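Local structure of carbohydrate-binding protein (Flavonifractor plautii, 6N1B) at residues Gly327-Phe332 / Val354-Leu359; Leu281-Cys286 / Leu303-Asp308. The protein probably removes the acetyl group from the N-acetylgalactosamine of blood group A antigen, and binds the related blood group B trisaccharide. One frame throughout, in Å; residues are numbered along the deposited sequence.

Contact 1: residues Gly327-Phe332 / Val354-Leu359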
loop_
_atom_site.group_PDB
_atom_site.type_symbol
_atom_site.label_atom_id
_atom_site.label_comp_id
_atom_site.label_asym_id
_atom_site.label_seq_id
_atom_site.Cartn_x
_atom_site.Cartn_y
_atom_site.Cartn_z
ATOM N N GLY A 327 -6.818 -22.718 -7.114
ATOM C CA GLY A 327 -7.137 -22.323 -8.437
ATOM C C GLY A 327 -7.627 -20.947 -8.652
ATOM O O GLY A 327 -7.726 -20.483 -9.810
ATOM N N SER A 328 -7.958 -20.264 -7.557
ATOM C CA SER A 328 -8.450 -18.862 -7.618
ATOM C C SER A 328 -7.264 -17.939 -7.812
ATOM O O SER A 328 -6.106 -18.244 -7.429
ATOM C CB SER A 328 -9.201 -18.512 -6.366
ATOM O OG SER A 328 -10.414 -19.226 -6.406
ATOM N N TRP A 329 -7.529 -16.714 -8.285
ATOM C CA TRP A 329 -6.452 -15.736 -8.537
ATOM C C TRP A 329 -5.753 -15.300 -7.231
ATOM O O TRP A 329 -4.637 -14.767 -7.307
ATOM C CB TRP A 329 -6.988 -14.508 -9.292
ATOM C CG TRP A 329 -7.903 -13.630 -8.514
ATOM C CD1 TRP A 329 -9.305 -13.697 -8.396
ATOM C CD2 TRP A 329 -7.519 -12.519 -7.675
ATOM N NE1 TRP A 329 -9.794 -12.702 -7.611
ATOM C CE2 TRP A 329 -8.722 -12.002 -7.130
ATOM C CE3 TRP A 329 -6.316 -11.878 -7.375
ATOM C CZ2 TRP A 329 -8.735 -10.908 -6.272
ATOM C CZ3 TRP A 329 -6.305 -10.786 -6.572
ATOM C CH2 TRP A 329 -7.509 -10.308 -6.008
ATOM N N ASP A 330 -6.403 -15.522 -6.083
ATOM C CA ASP A 330 -5.855 -15.131 -4.772
ATOM C C ASP A 330 -5.544 -16.372 -3.935
ATOM O O ASP A 330 -5.604 -16.254 -2.699
ATOM C CB ASP A 330 -6.766 -14.144 -4.098
ATOM C CG ASP A 330 -8.141 -14.659 -3.798
ATOM O OD1 ASP A 330 -8.495 -15.834 -4.156
ATOM O OD2 ASP A 330 -8.919 -13.982 -3.083
ATOM N N ASP A 331 -5.184 -17.519 -4.527
ATOM C CA ASP A 331 -5.034 -18.751 -3.761
ATOM C C ASP A 331 -3.683 -18.960 -3.092
ATOM O O ASP A 331 -3.596 -19.926 -2.292
ATOM C CB ASP A 331 -5.368 -19.981 -4.601
ATOM C CG ASP A 331 -4.296 -20.267 -5.625
ATOM O OD1 ASP A 331 -3.361 -19.525 -5.905
ATOM O OD2 ASP A 331 -4.472 -21.459 -6.241
ATOM N N PHE A 332 -2.677 -18.109 -3.338
ATOM C CA PHE A 332 -1.367 -18.271 -2.673
ATOM C C PHE A 332 -1.266 -17.525 -1.384
ATOM O O PHE A 332 -0.847 -18.069 -0.331
ATOM C CB PHE A 332 -0.209 -17.983 -3.584
ATOM C CG PHE A 332 1.164 -18.180 -2.927
ATOM C CD1 PHE A 332 1.561 -19.422 -2.518
ATOM C CD2 PHE A 332 1.950 -17.103 -2.648
ATOM C CE1 PHE A 332 2.742 -19.584 -1.833
ATOM C CE2 PHE A 332 3.156 -17.300 -1.929
ATOM C CZ PHE A 332 3.546 -18.530 -1.592
ATOM N N VAL A 354 -11.940 -2.296 0.731
ATOM C CA VAL A 354 -10.591 -2.839 0.779
ATOM C C VAL A 354 -10.129 -3.168 -0.593
ATOM O O VAL A 354 -10.704 -4.079 -1.264
ATOM C CB VAL A 354 -10.450 -4.028 1.729
ATOM C CG1 VAL A 354 -9.026 -4.542 1.771
ATOM C CG2 VAL A 354 -11.005 -3.646 3.136
ATOM N N TRP A 355 -9.097 -2.545 -1.096
ATOM C CA TRP A 355 -8.391 -2.891 -2.380
ATOM C C TRP A 355 -7.278 -3.779 -1.963
ATOM O O TRP A 355 -6.312 -3.360 -1.308
ATOM C CB TRP A 355 -7.961 -1.628 -3.109
ATOM C CG TRP A 355 -9.107 -0.794 -3.621
ATOM C CD1 TRP A 355 -9.587 -0.851 -4.884
ATOM C CD2 TRP A 355 -9.910 0.184 -2.912
ATOM N NE1 TRP A 355 -10.668 0.008 -4.965
ATOM C CE2 TRP A 355 -10.864 0.681 -3.800
ATOM C CE3 TRP A 355 -9.898 0.719 -1.603
ATOM C CZ2 TRP A 355 -11.813 1.605 -3.416
ATOM C CZ3 TRP A 355 -10.795 1.646 -1.238
ATOM C CH2 TRP A 355 -11.767 2.082 -2.142
ATOM N N TYR A 356 -7.404 -5.107 -2.251
ATOM C CA TYR A 356 -6.436 -6.084 -1.822
ATOM C C TYR A 356 -5.613 -6.607 -2.936
ATOM O O TYR A 356 -6.160 -6.934 -4.004
ATOM C CB TYR A 356 -7.067 -7.226 -1.002
ATOM C CG TYR A 356 -7.828 -8.321 -1.735
ATOM C CD1 TYR A 356 -9.186 -8.165 -2.031
ATOM C CD2 TYR A 356 -7.253 -9.481 -2.003
ATOM C CE1 TYR A 356 -9.930 -9.223 -2.611
ATOM C CE2 TYR A 356 -7.958 -10.544 -2.528
ATOM C CZ TYR A 356 -9.272 -10.462 -2.818
ATOM O OH TYR A 356 -10.017 -11.476 -3.323
ATOM N N SER A 357 -4.314 -6.716 -2.773
ATOM C CA SER A 357 -3.517 -7.448 -3.730
ATOM C C SER A 357 -3.335 -8.877 -3.295
ATOM O O SER A 357 -3.517 -9.202 -2.080
ATOM C CB SER A 357 -2.231 -6.719 -4.058
ATOM O OG SER A 357 -1.303 -6.664 -2.957
ATOM N N ALA A 358 -3.068 -9.756 -4.253
ATOM C CA ALA A 358 -2.908 -11.181 -3.954
ATOM C C ALA A 358 -2.138 -11.828 -5.091
ATOM O O ALA A 358 -1.841 -11.221 -6.107
ATOM C CB ALA A 358 -4.244 -11.846 -3.708
ATOM N N LEU A 359 -1.798 -13.098 -4.854
ATOM C CA LEU A 359 -1.063 -13.912 -5.850
ATOM C C LEU A 359 -1.748 -15.271 -5.974
ATOM O O LEU A 359 -2.264 -15.788 -4.998
ATOM C CB LEU A 359 0.397 -14.140 -5.419
ATOM C CG LEU A 359 1.322 -12.947 -5.440
ATOM C CD1 LEU A 359 1.154 -12.009 -4.264
ATOM C CD2 LEU A 359 2.732 -13.410 -5.533
#
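The phenol of Tyr356 gives its hydrogen to Asp330, OH to OD2 2.7 Å, reaching that oxygen from above the carboxylate plane, 36° out of it. Beside this bond the six-membered ring of Trp329 lies against the Tyr356 ring in a slid, barely overlapping pair, with Trp329 CH2 3.5 Å from Tyr356 CE2. Two residues on from Tyr356, Ala358 points at the loop, its CB 3.4 Å from Asp330 CB and also meeting Trp329 CZ3. At the far end Phe332 N donates to Leu359 O at 2.9 Å, while CB of Phe332 packs on CB of Leu359. The type I turn from Ser328 to Asp331 carries Trp329 and Asp330 at its two central positions. With chi1 of Trp329 at 69°, the indole folds back so that Asp330 CB stands over the centre of one ring face. Gly327 N ties the loop to Asp331 OD2 at 2.8 Å. Lys31 makes a salt bridge to the same Asp330 OD2, and Lys361 one to Asp331 OD2. A glycerol, probably from the crystallisation liquor, hydrogen-bonds to Asp330 OD1 and Trp329 NE1. The turn leads into strand 333-342, neighbour of 351-361 in a sheet consistent with the closing blade of a five-bladed beta-propeller.

Contact 2: residues Leu281-Cys286 / Leu303-Asp308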
loop_
_atom_site.group_PDB
_atom_site.type_symbol
_atom_site.label_atom_id
_atom_site.label_comp_id
_atom_site.label_asym_id
_atom_site.label_seq_id
_atom_site.Cartn_x
_atom_site.Cartn_y
_atom_site.Cartn_z
ATOM N N LEU A 281 -14.649 6.545 14.092
ATOM C CA LEU A 281 -14.279 5.616 15.133
ATOM C C LEU A 281 -13.380 6.178 16.162
ATOM O O LEU A 281 -13.113 5.496 17.168
ATOM C CB LEU A 281 -13.616 4.349 14.537
ATOM C CG LEU A 281 -14.540 3.612 13.465
ATOM C CD1 LEU A 281 -13.675 2.483 12.893
ATOM C CD2 LEU A 281 -15.773 3.070 14.089
ATOM N N LYS A 282 -12.910 7.378 16.001
ATOM C CA LYS A 282 -12.000 8.051 16.942
ATOM C C LYS A 282 -10.773 7.203 17.151
ATOM O O LYS A 282 -10.240 7.116 18.288
ATOM C CB LYS A 282 -12.689 8.454 18.179
ATOM C CG LYS A 282 -13.865 9.446 17.952
ATOM C CD LYS A 282 -14.598 9.739 19.321
ATOM C CE LYS A 282 -15.176 11.129 19.417
ATOM N NZ LYS A 282 -16.622 10.999 19.268
ATOM N N GLU A 283 -10.233 6.572 16.108
ATOM C CA GLU A 283 -9.062 5.719 16.231
ATOM C C GLU A 283 -8.352 5.507 14.960
ATOM O O GLU A 283 -8.906 5.733 13.852
ATOM C CB GLU A 283 -9.370 4.370 16.868
ATOM C CG GLU A 283 -10.166 3.489 16.003
ATOM C CD GLU A 283 -10.777 2.229 16.631
ATOM O OE1 GLU A 283 -10.482 1.892 17.778
ATOM O OE2 GLU A 283 -11.542 1.546 15.804
ATOM N N PHE A 284 -7.089 5.085 15.083
ATOM C CA PHE A 284 -6.327 4.566 13.959
ATOM C C PHE A 284 -6.716 3.093 13.743
ATOM O O PHE A 284 -6.921 2.339 14.699
ATOM C CB PHE A 284 -4.805 4.692 14.172
ATOM C CG PHE A 284 -4.317 6.069 14.392
ATOM C CD1 PHE A 284 -4.342 6.682 15.634
ATOM C CD2 PHE A 284 -3.772 6.786 13.350
ATOM C CE1 PHE A 284 -3.893 8.016 15.814
ATOM C CE2 PHE A 284 -3.310 8.079 13.472
ATOM C CZ PHE A 284 -3.382 8.699 14.706
ATOM N N VAL A 285 -6.805 2.749 12.445
ATOM C CA VAL A 285 -7.130 1.404 12.002
ATOM C C VAL A 285 -6.097 0.969 11.025
ATOM O O VAL A 285 -5.697 1.703 10.163
ATOM C CB VAL A 285 -8.570 1.357 11.430
ATOM C CG1 VAL A 285 -8.902 -0.068 10.985
ATOM C CG2 VAL A 285 -9.598 1.872 12.439
ATOM N N CYS A 286 -5.643 -0.310 11.178
ATOM C CA CYS A 286 -4.603 -0.842 10.278
ATOM C C CYS A 286 -5.022 -2.242 9.782
ATOM O O CYS A 286 -5.501 -3.077 10.528
ATOM C CB CYS A 286 -3.282 -0.934 11.086
ATOM S SG CYS A 286 -1.952 -1.778 10.150
ATOM N N LEU A 303 -6.804 -7.281 11.280
ATOM C CA LEU A 303 -7.155 -5.919 11.634
ATOM C C LEU A 303 -6.583 -5.590 13.024
ATOM O O LEU A 303 -6.749 -6.406 13.935
ATOM C CB LEU A 303 -8.675 -5.748 11.619
ATOM C CG LEU A 303 -9.222 -4.321 11.663
ATOM C CD1 LEU A 303 -8.911 -3.680 10.348
ATOM C CD2 LEU A 303 -10.675 -4.348 12.011
ATOM N N THR A 304 -6.050 -4.374 13.171
ATOM C CA THR A 304 -5.520 -3.964 14.467
ATOM C C THR A 304 -5.861 -2.475 14.610
ATOM O O THR A 304 -5.875 -1.742 13.609
ATOM C CB THR A 304 -4.043 -4.300 14.587
ATOM O OG1 THR A 304 -3.635 -3.959 15.930
ATOM C CG2 THR A 304 -3.146 -3.700 13.554
ATOM N N THR A 305 -6.126 -2.008 15.815
ATOM C CA THR A 305 -6.534 -0.649 16.033
ATOM C C THR A 305 -5.763 0.006 17.176
ATOM O O THR A 305 -5.168 -0.725 18.014
ATOM C CB THR A 305 -8.035 -0.546 16.307
ATOM O OG1 THR A 305 -8.376 -1.098 17.575
ATOM C CG2 THR A 305 -8.906 -1.158 15.247
ATOM N N SER A 306 -5.812 1.331 17.236
ATOM C CA SER A 306 -5.069 2.104 18.249
ATOM C C SER A 306 -5.655 3.463 18.421
ATOM O O SER A 306 -5.996 4.139 17.450
ATOM C CB SER A 306 -3.650 2.279 17.746
ATOM O OG SER A 306 -2.870 3.123 18.619
ATOM N N LYS A 307 -5.733 3.948 19.691
ATOM C CA LYS A 307 -6.179 5.281 19.946
ATOM C C LYS A 307 -5.161 6.331 19.552
ATOM O O LYS A 307 -5.514 7.487 19.334
ATOM C CB LYS A 307 -6.559 5.430 21.390
ATOM C CG LYS A 307 -7.766 4.712 21.717
ATOM C CD LYS A 307 -9.031 5.464 21.134
ATOM C CE LYS A 307 -10.421 4.805 21.066
ATOM N NZ LYS A 307 -11.285 6.013 20.763
ATOM N N ASP A 308 -3.861 5.983 19.586
ATOM C CA ASP A 308 -2.750 6.905 19.464
ATOM C C ASP A 308 -1.800 6.728 18.398
ATOM O O ASP A 308 -0.887 7.562 18.174
ATOM C CB ASP A 308 -2.006 7.038 20.864
ATOM C CG ASP A 308 -1.547 5.732 21.397
ATOM O OD1 ASP A 308 -1.422 4.774 20.624
ATOM O OD2 ASP A 308 -1.233 5.626 22.588
#
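Cys286 and Thr304 form the closely packed end of this strand pair, exchanging two backbone hydrogen bonds, Cys286 N to Thr304 O at 2.8 Å and Thr304 N to Cys286 O at 3.0 Å. In Thr304 a chi1 of -176° sends the hydroxyl to the carbonyl of Phe258 and leaves CG2 3.7 Å from Cys286 CB. Trp312 lies against both side chains. On the other face Val285 CG1 touches Leu303 CD1 at 3.7 Å; Val285 and Thr305 stand alongside each other as a non-hydrogen-bonded pair, and helix 396-404 packs on Leu303. Phe284 and Ser306 make the second hydrogen-bonded pair, Phe284 N to Ser306 O 2.8 Å, Ser306 N to Phe284 O 2.9 Å. The Phe284 ring presents its edge to the carbonyl oxygens of Ser306 and Lys307, and Tyr277 meets it edge-to-face. Ser306 OG accepts from Asp308 N, an ST turn just past the end of strand 300-306, and also bonds to Gly309 N and Asn311 O.

Toward solvent the grip changes to long side chains. Glu283 reaches across Thr305, OE1 staying 3.7 Å from OG1, too far for a hydrogen bond. Lys307 doubles back through a bend at chi2 (-74°) to place NZ 2.9 Å from Lys282 O, above that carbonyl's plane. Lys282 and Glu283, both facing Val278, form a G1 bulge where strand 269-278 turns into 283-291. The arrangement is an antiparallel beta hairpin, the central two strands of a four-stranded sheet consistent with one blade of a five-bladed beta-propeller.

Overall arrangement
Contact 1 and contact 2 belong to different four-stranded antiparallel sheets and follow one another along the chain, contact 2 closing before contact 1 opens. Their centres lie 25 Å apart and their nearest atoms about 8 Å apart, so they do not touch. Strand 333-342 links them: it runs beside 351-361 in the sheet of contact 1, while its Phe339 packs on Val285 and its Tyr341 on Leu281 of contact 2. Contact 1 lies toward the sugar, the side chain of Leu359 about 7 Å from a bound galactose; in contact 2 that of Thr304 is about 9 Å from a calcium ion, neither touching. Tyr335, a glycan-pocket residue, touches Leu359.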